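Local structure of cytolethal distending toxin protein B (Haemophilus ducreyi, 1SR4) at residues F5-W10 with I39-E44; S102-D107 with I127-D132. The protein probably acts as the DNase I-like nuclease subunit of a three-chain bacterial genotoxin that damages host-cell DNA. All coordinates share one frame; numbering follows the deposited sequence.

Contact 1 of 2, residues F5-W10 with I39-E44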
loop_
_atom_site.group_PDB
_atom_site.type_symbol
_atom_site.label_atom_id
_atom_site.label_comp_id
_atom_site.label_asym_id
_atom_site.label_seq_id
_atom_site.Cartn_x
_atom_site.Cartn_y
_atom_site.Cartn_z
ATOM N N PHE B 5 -10.450 1.857 -16.243
ATOM C CA PHE B 5 -9.246 1.502 -15.487
ATOM C C PHE B 5 -9.263 1.833 -14.005
ATOM O O PHE B 5 -9.886 2.804 -13.581
ATOM C CB PHE B 5 -8.013 2.226 -16.056
ATOM C CG PHE B 5 -7.653 1.849 -17.453
ATOM C CD1 PHE B 5 -6.589 0.985 -17.700
ATOM C CD2 PHE B 5 -8.336 2.392 -18.535
ATOM C CE1 PHE B 5 -6.210 0.673 -19.012
ATOM C CE2 PHE B 5 -7.961 2.082 -19.844
ATOM C CZ PHE B 5 -6.904 1.228 -20.080
ATOM N N LYS B 6 -8.548 1.018 -13.229
ATOM C CA LYS B 6 -8.351 1.273 -11.812
ATOM C C LYS B 6 -6.950 1.874 -11.831
ATOM O O LYS B 6 -5.964 1.194 -12.139
ATOM C CB LYS B 6 -8.360 -0.028 -11.001
ATOM C CG LYS B 6 -9.740 -0.668 -10.873
ATOM C CD LYS B 6 -9.718 -1.814 -9.863
ATOM C CE LYS B 6 -11.123 -2.206 -9.434
ATOM N NZ LYS B 6 -11.943 -2.679 -10.592
ATOM N N VAL B 7 -6.872 3.162 -11.532
ATOM C CA VAL B 7 -5.605 3.882 -11.547
ATOM C C VAL B 7 -5.238 4.246 -10.118
ATOM O O VAL B 7 -6.121 4.520 -9.319
ATOM C CB VAL B 7 -5.733 5.175 -12.380
ATOM C CG1 VAL B 7 -4.390 5.958 -12.371
ATOM C CG2 VAL B 7 -6.154 4.822 -13.819
ATOM N N ALA B 8 -3.946 4.214 -9.791
ATOM C CA ALA B 8 -3.506 4.564 -8.439
ATOM C C ALA B 8 -2.173 5.269 -8.507
ATOM O O ALA B 8 -1.488 5.252 -9.531
ATOM C CB ALA B 8 -3.375 3.302 -7.548
ATOM N N THR B 9 -1.802 5.873 -7.395
ATOM C CA THR B 9 -0.536 6.578 -7.311
ATOM C C THR B 9 -0.014 6.424 -5.891
ATOM O O THR B 9 -0.795 6.303 -4.942
ATOM C CB THR B 9 -0.720 8.097 -7.603
ATOM O OG1 THR B 9 0.553 8.757 -7.602
ATOM C CG2 THR B 9 -1.605 8.747 -6.516
ATOM N N TRP B 10 1.308 6.407 -5.757
ATOM C CA TRP B 10 1.953 6.325 -4.463
ATOM C C TRP B 10 3.356 6.904 -4.577
ATOM O O TRP B 10 4.083 6.583 -5.510
ATOM C CB TRP B 10 2.051 4.881 -3.952
ATOM C CG TRP B 10 2.581 4.814 -2.536
ATOM C CD1 TRP B 10 2.187 5.595 -1.475
ATOM C CD2 TRP B 10 3.612 3.937 -2.027
ATOM N NE1 TRP B 10 2.908 5.256 -0.346
ATOM C CE2 TRP B 10 3.789 4.251 -0.657
ATOM C CE3 TRP B 10 4.394 2.922 -2.593
ATOM C CZ2 TRP B 10 4.728 3.584 0.156
ATOM C CZ3 TRP B 10 5.326 2.252 -1.781
ATOM C CH2 TRP B 10 5.482 2.591 -0.424
ATOM N N ILE B 39 -3.106 0.322 -13.413
ATOM C CA ILE B 39 -2.028 1.263 -13.664
ATOM C C ILE B 39 -1.705 1.953 -12.357
ATOM O O ILE B 39 -2.586 2.505 -11.711
ATOM C CB ILE B 39 -2.454 2.340 -14.701
ATOM C CG1 ILE B 39 -2.766 1.666 -16.046
ATOM C CG2 ILE B 39 -1.342 3.382 -14.852
ATOM C CD1 ILE B 39 -3.463 2.546 -17.032
ATOM N N LEU B 40 -0.436 1.916 -11.973
ATOM C CA LEU B 40 0.011 2.548 -10.748
ATOM C C LEU B 40 1.155 3.520 -11.029
ATOM O O LEU B 40 2.170 3.121 -11.597
ATOM C CB LEU B 40 0.515 1.480 -9.781
ATOM C CG LEU B 40 1.298 1.981 -8.562
ATOM C CD1 LEU B 40 0.362 2.736 -7.615
ATOM C CD2 LEU B 40 1.942 0.774 -7.850
ATOM N N MET B 41 1.005 4.783 -10.647
ATOM C CA MET B 41 2.099 5.734 -10.844
ATOM C C MET B 41 2.920 5.786 -9.561
ATOM O O MET B 41 2.366 5.774 -8.452
ATOM C CB MET B 41 1.601 7.154 -11.194
ATOM C CG MET B 41 0.098 7.414 -11.161
ATOM S SD MET B 41 -0.895 6.666 -12.476
ATOM C CE MET B 41 0.368 6.709 -13.830
ATOM N N VAL B 42 4.245 5.824 -9.711
ATOM C CA VAL B 42 5.140 5.866 -8.560
ATOM C C VAL B 42 6.092 7.062 -8.648
ATOM O O VAL B 42 6.619 7.367 -9.717
ATOM C CB VAL B 42 6.003 4.581 -8.475
ATOM C CG1 VAL B 42 6.775 4.557 -7.153
ATOM C CG2 VAL B 42 5.113 3.326 -8.575
ATOM N N GLN B 43 6.300 7.750 -7.528
ATOM C CA GLN B 43 7.238 8.870 -7.504
ATOM C C GLN B 43 8.327 8.458 -6.517
ATOM O O GLN B 43 8.097 7.597 -5.679
ATOM C CB GLN B 43 6.554 10.158 -7.053
ATOM C CG GLN B 43 5.369 10.591 -7.905
ATOM C CD GLN B 43 4.093 9.857 -7.534
ATOM O OE1 GLN B 43 3.750 9.762 -6.360
ATOM N NE2 GLN B 43 3.381 9.339 -8.532
ATOM N N GLU B 44 9.510 9.047 -6.630
ATOM C CA GLU B 44 10.627 8.709 -5.750
ATOM C C GLU B 44 10.788 7.189 -5.731
ATOM O O GLU B 44 10.944 6.555 -4.679
ATOM C CB GLU B 44 10.375 9.266 -4.343
ATOM C CG GLU B 44 10.315 10.805 -4.315
ATOM C CD GLU B 44 10.277 11.367 -2.916
ATOM O OE1 GLU B 44 11.111 10.932 -2.083
ATOM O OE2 GLU B 44 9.418 12.240 -2.655
#
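Five backbone hydrogen bonds, from Lys-6 to Trp-10 on one side and Ile-39 to Gln-43 on the other, join the segments as neighbouring parallel strands, pairing Val-7 with Ile-39 and Trp-10 with Val-42. They run alternately in the two directions, from Ile-39 N to Lys-6 O at the start to Gln-43 N to Trp-10 O at the end. The straightest joins Met-41 N to Ala-8 O at 2.8 Å (168° at the hydrogen). CA-H...O contacts fill in between, Thr-9 CA lying 3.2 Å from Met-41 O.

The strands are the two beta members of a beta-alpha-beta unit whose helix, 20-31, lies over Leu-40 and Trp-10. They sit side by side within one sheet of the DNase I-like sandwich, and strand 171-175 of the second sheet packs on Val-7, Thr-9 and Met-41.

Among the side chains on that inner face, Met-41 CG nearly eclipses its own backbone N (chi1 6°), which sets it 3.7 Å from Thr-9 CB; the bend at chi2 (-71°) then carries SD to Val-7 CG1 at 3.6 Å. Nearer the N terminus, Ile-39 CD1 approaches the Phe-5 ring obliquely, 3.6 Å from Phe-5 CD1. On the helix-covered face Leu-40 CD1 reaches Ala-8 CB at 3.8 Å. There too Trp-10 turns its indole away from 39-44, and NE1 is hydrogen-bonded to His-252 O.

Contact 2 of 2, residues S102-D107 with I127-D132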
loop_
_atom_site.group_PDB
_atom_site.type_symbol
_atom_site.label_atom_id
_atom_site.label_comp_id
_atom_site.label_asym_id
_atom_site.label_seq_id
_atom_site.Cartn_x
_atom_site.Cartn_y
_atom_site.Cartn_z
ATOM N N SER B 102 2.071 -1.083 -15.225
ATOM C CA SER B 102 0.854 -1.336 -15.970
ATOM C C SER B 102 0.695 -2.821 -16.288
ATOM O O SER B 102 1.670 -3.510 -16.616
ATOM C CB SER B 102 0.906 -0.541 -17.281
ATOM O OG SER B 102 -0.295 -0.681 -18.013
ATOM N N ARG B 103 -0.535 -3.314 -16.205
ATOM C CA ARG B 103 -0.812 -4.712 -16.536
ATOM C C ARG B 103 -0.648 -4.863 -18.048
ATOM O O ARG B 103 -0.123 -5.862 -18.529
ATOM C CB ARG B 103 -2.255 -5.105 -16.192
ATOM C CG ARG B 103 -2.767 -4.690 -14.837
ATOM C CD ARG B 103 -2.198 -5.505 -13.690
ATOM N NE ARG B 103 -1.852 -6.874 -14.053
ATOM C CZ ARG B 103 -1.527 -7.813 -13.167
ATOM N NH1 ARG B 103 -1.527 -7.532 -11.872
ATOM N NH2 ARG B 103 -1.144 -9.017 -13.579
ATOM N N ARG B 104 -1.106 -3.857 -18.788
ATOM C CA ARG B 104 -1.042 -3.890 -20.235
ATOM C C ARG B 104 0.148 -3.127 -20.810
ATOM O O ARG B 104 0.572 -2.113 -20.271
ATOM C CB ARG B 104 -2.354 -3.349 -20.803
ATOM C CG ARG B 104 -3.534 -4.258 -20.509
ATOM C CD ARG B 104 -4.875 -3.585 -20.771
ATOM N NE ARG B 104 -5.090 -3.313 -22.186
ATOM C CZ ARG B 104 -6.171 -2.716 -22.671
ATOM N NH1 ARG B 104 -7.143 -2.329 -21.848
ATOM N NH2 ARG B 104 -6.272 -2.497 -23.977
ATOM N N GLN B 105 0.694 -3.627 -21.910
ATOM C CA GLN B 105 1.833 -2.962 -22.526
ATOM C C GLN B 105 1.459 -1.589 -23.088
ATOM O O GLN B 105 0.365 -1.414 -23.614
ATOM C CB GLN B 105 2.387 -3.833 -23.638
ATOM C CG GLN B 105 3.650 -3.280 -24.222
ATOM C CD GLN B 105 4.368 -4.305 -25.042
ATOM O OE1 GLN B 105 3.758 -4.992 -25.867
ATOM N NE2 GLN B 105 5.673 -4.424 -24.825
ATOM N N ALA B 106 2.356 -0.610 -22.974
ATOM C CA ALA B 106 2.070 0.717 -23.513
ATOM C C ALA B 106 2.181 0.720 -25.043
ATOM O O ALA B 106 3.062 0.080 -25.612
ATOM C CB ALA B 106 3.038 1.744 -22.930
ATOM N N ASP B 107 1.280 1.423 -25.720
ATOM C CA ASP B 107 1.377 1.496 -27.175
ATOM C C ASP B 107 2.420 2.559 -27.519
ATOM O O ASP B 107 3.104 2.487 -28.540
ATOM C CB ASP B 107 0.029 1.880 -27.801
ATOM C CG ASP B 107 -1.004 0.766 -27.696
ATOM O OD1 ASP B 107 -0.680 -0.376 -28.062
ATOM O OD2 ASP B 107 -2.139 1.020 -27.252
ATOM N N ILE B 127 2.163 6.941 -20.454
ATOM C CA ILE B 127 1.977 5.890 -21.432
ATOM C C ILE B 127 0.556 5.906 -21.971
ATOM O O ILE B 127 -0.418 6.229 -21.266
ATOM C CB ILE B 127 2.248 4.485 -20.839
ATOM C CG1 ILE B 127 1.303 4.235 -19.655
ATOM C CG2 ILE B 127 3.717 4.359 -20.444
ATOM C CD1 ILE B 127 1.376 2.828 -19.070
ATOM N N ARG B 128 0.453 5.579 -23.249
ATOM C CA ARG B 128 -0.831 5.509 -23.896
ATOM C C ARG B 128 -1.203 4.043 -24.076
ATOM O O ARG B 128 -0.365 3.215 -24.438
ATOM C CB ARG B 128 -0.769 6.189 -25.268
ATOM C CG ARG B 128 -2.027 5.975 -26.093
ATOM C CD ARG B 128 -2.032 6.827 -27.361
ATOM N NE ARG B 128 -1.089 6.407 -28.408
ATOM C CZ ARG B 128 -1.210 5.309 -29.156
ATOM N NH1 ARG B 128 -2.231 4.473 -28.988
ATOM N NH2 ARG B 128 -0.323 5.065 -30.114
ATOM N N ILE B 129 -2.455 3.725 -23.786
ATOM C CA ILE B 129 -2.984 2.384 -23.997
ATOM C C ILE B 129 -4.211 2.698 -24.838
ATOM O O ILE B 129 -5.202 3.234 -24.327
ATOM C CB ILE B 129 -3.474 1.688 -22.701
ATOM C CG1 ILE B 129 -2.333 1.525 -21.691
ATOM C CG2 ILE B 129 -4.038 0.306 -23.053
ATOM C CD1 ILE B 129 -1.172 0.742 -22.225
ATOM N N GLY B 130 -4.144 2.391 -26.130
ATOM C CA GLY B 130 -5.275 2.685 -26.993
ATOM C C GLY B 130 -5.512 4.187 -27.051
ATOM O O GLY B 130 -4.611 4.947 -27.402
ATOM N N THR B 131 -6.717 4.624 -26.707
ATOM C CA THR B 131 -7.044 6.045 -26.740
ATOM C C THR B 131 -6.974 6.759 -25.380
ATOM O O THR B 131 -7.501 7.864 -25.229
ATOM C CB THR B 131 -8.443 6.256 -27.321
ATOM O OG1 THR B 131 -9.392 5.516 -26.540
ATOM C CG2 THR B 131 -8.495 5.778 -28.773
ATOM N N ASP B 132 -6.331 6.132 -24.395
ATOM C CA ASP B 132 -6.203 6.737 -23.065
ATOM C C ASP B 132 -4.718 6.886 -22.713
ATOM O O ASP B 132 -3.920 5.955 -22.899
ATOM C CB ASP B 132 -6.901 5.867 -22.020
ATOM C CG ASP B 132 -8.350 5.603 -22.359
ATOM O OD1 ASP B 132 -9.153 6.564 -22.371
ATOM O OD2 ASP B 132 -8.679 4.428 -22.622
#
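The backbone of 102-107 approaches 127-132 closely at Ala-106 and Asp-107, where Asp-107 N donates to Arg-128 O at 2.7 Å just before the chain enters strand 108-112, the neighbour of strand 124-129. Immediately beyond Arg-128, a type II' turn from Ile-129 to Asp-132 leads into strand 132-138 as a beta hairpin, with Gly-130 at its positive-phi position. With CG beside its backbone N (chi1 -70°), Asp-107 brings OD2 to Gly-130 N, 2.7 Å away and met nearly straight (169°). The Arg-128 guanidinium lies with one face against Asp-107 CB, 3.6 Å from NH1, while NH1 itself donates to Gly-130 O in the same turn and NE forms a salt bridge with Glu-108. Ala-106 CB packs on Ile-127 CB at 3.5 Å, and Ile-127 CD1 extends to Ser-102 CB. Ile-129 CD1 packs on Ala-106 CA at 3.5 Å, while its CG2 sits over a face of the Arg-104 guanidinium, offset toward the rim. Asp-107 OD2 and Arg-128 NH1 are 3.9 Å apart, a long salt bridge with the oxygen well out of the guanidinium plane. Any attraction between them is therefore probably electrostatic, without an N-H aimed at the oxygen; they instead direct their bonds to the N and O of Gly-130.

In the fold
From the N terminus the chain enters strand 7-11, passes through helix 20-31 and returns on strand 39-43, so contact 1 closes a beta-alpha-beta unit. After the strands up to 98-102 of the same sheet, segment 102-107 crosses to the second sheet, where contact 2 closes the loop that runs out along 108-112 and back along 124-129. The two closures follow in series, neither nested nor crossed. Contact 1 lies in the middle of one sheet, whereas contact 2 ties the connection between sheets to the second sheet. They meet through packing: Phe-5 touches Arg-104, Ile-129 and Asp-132, and Ile-39 touches Ser-102.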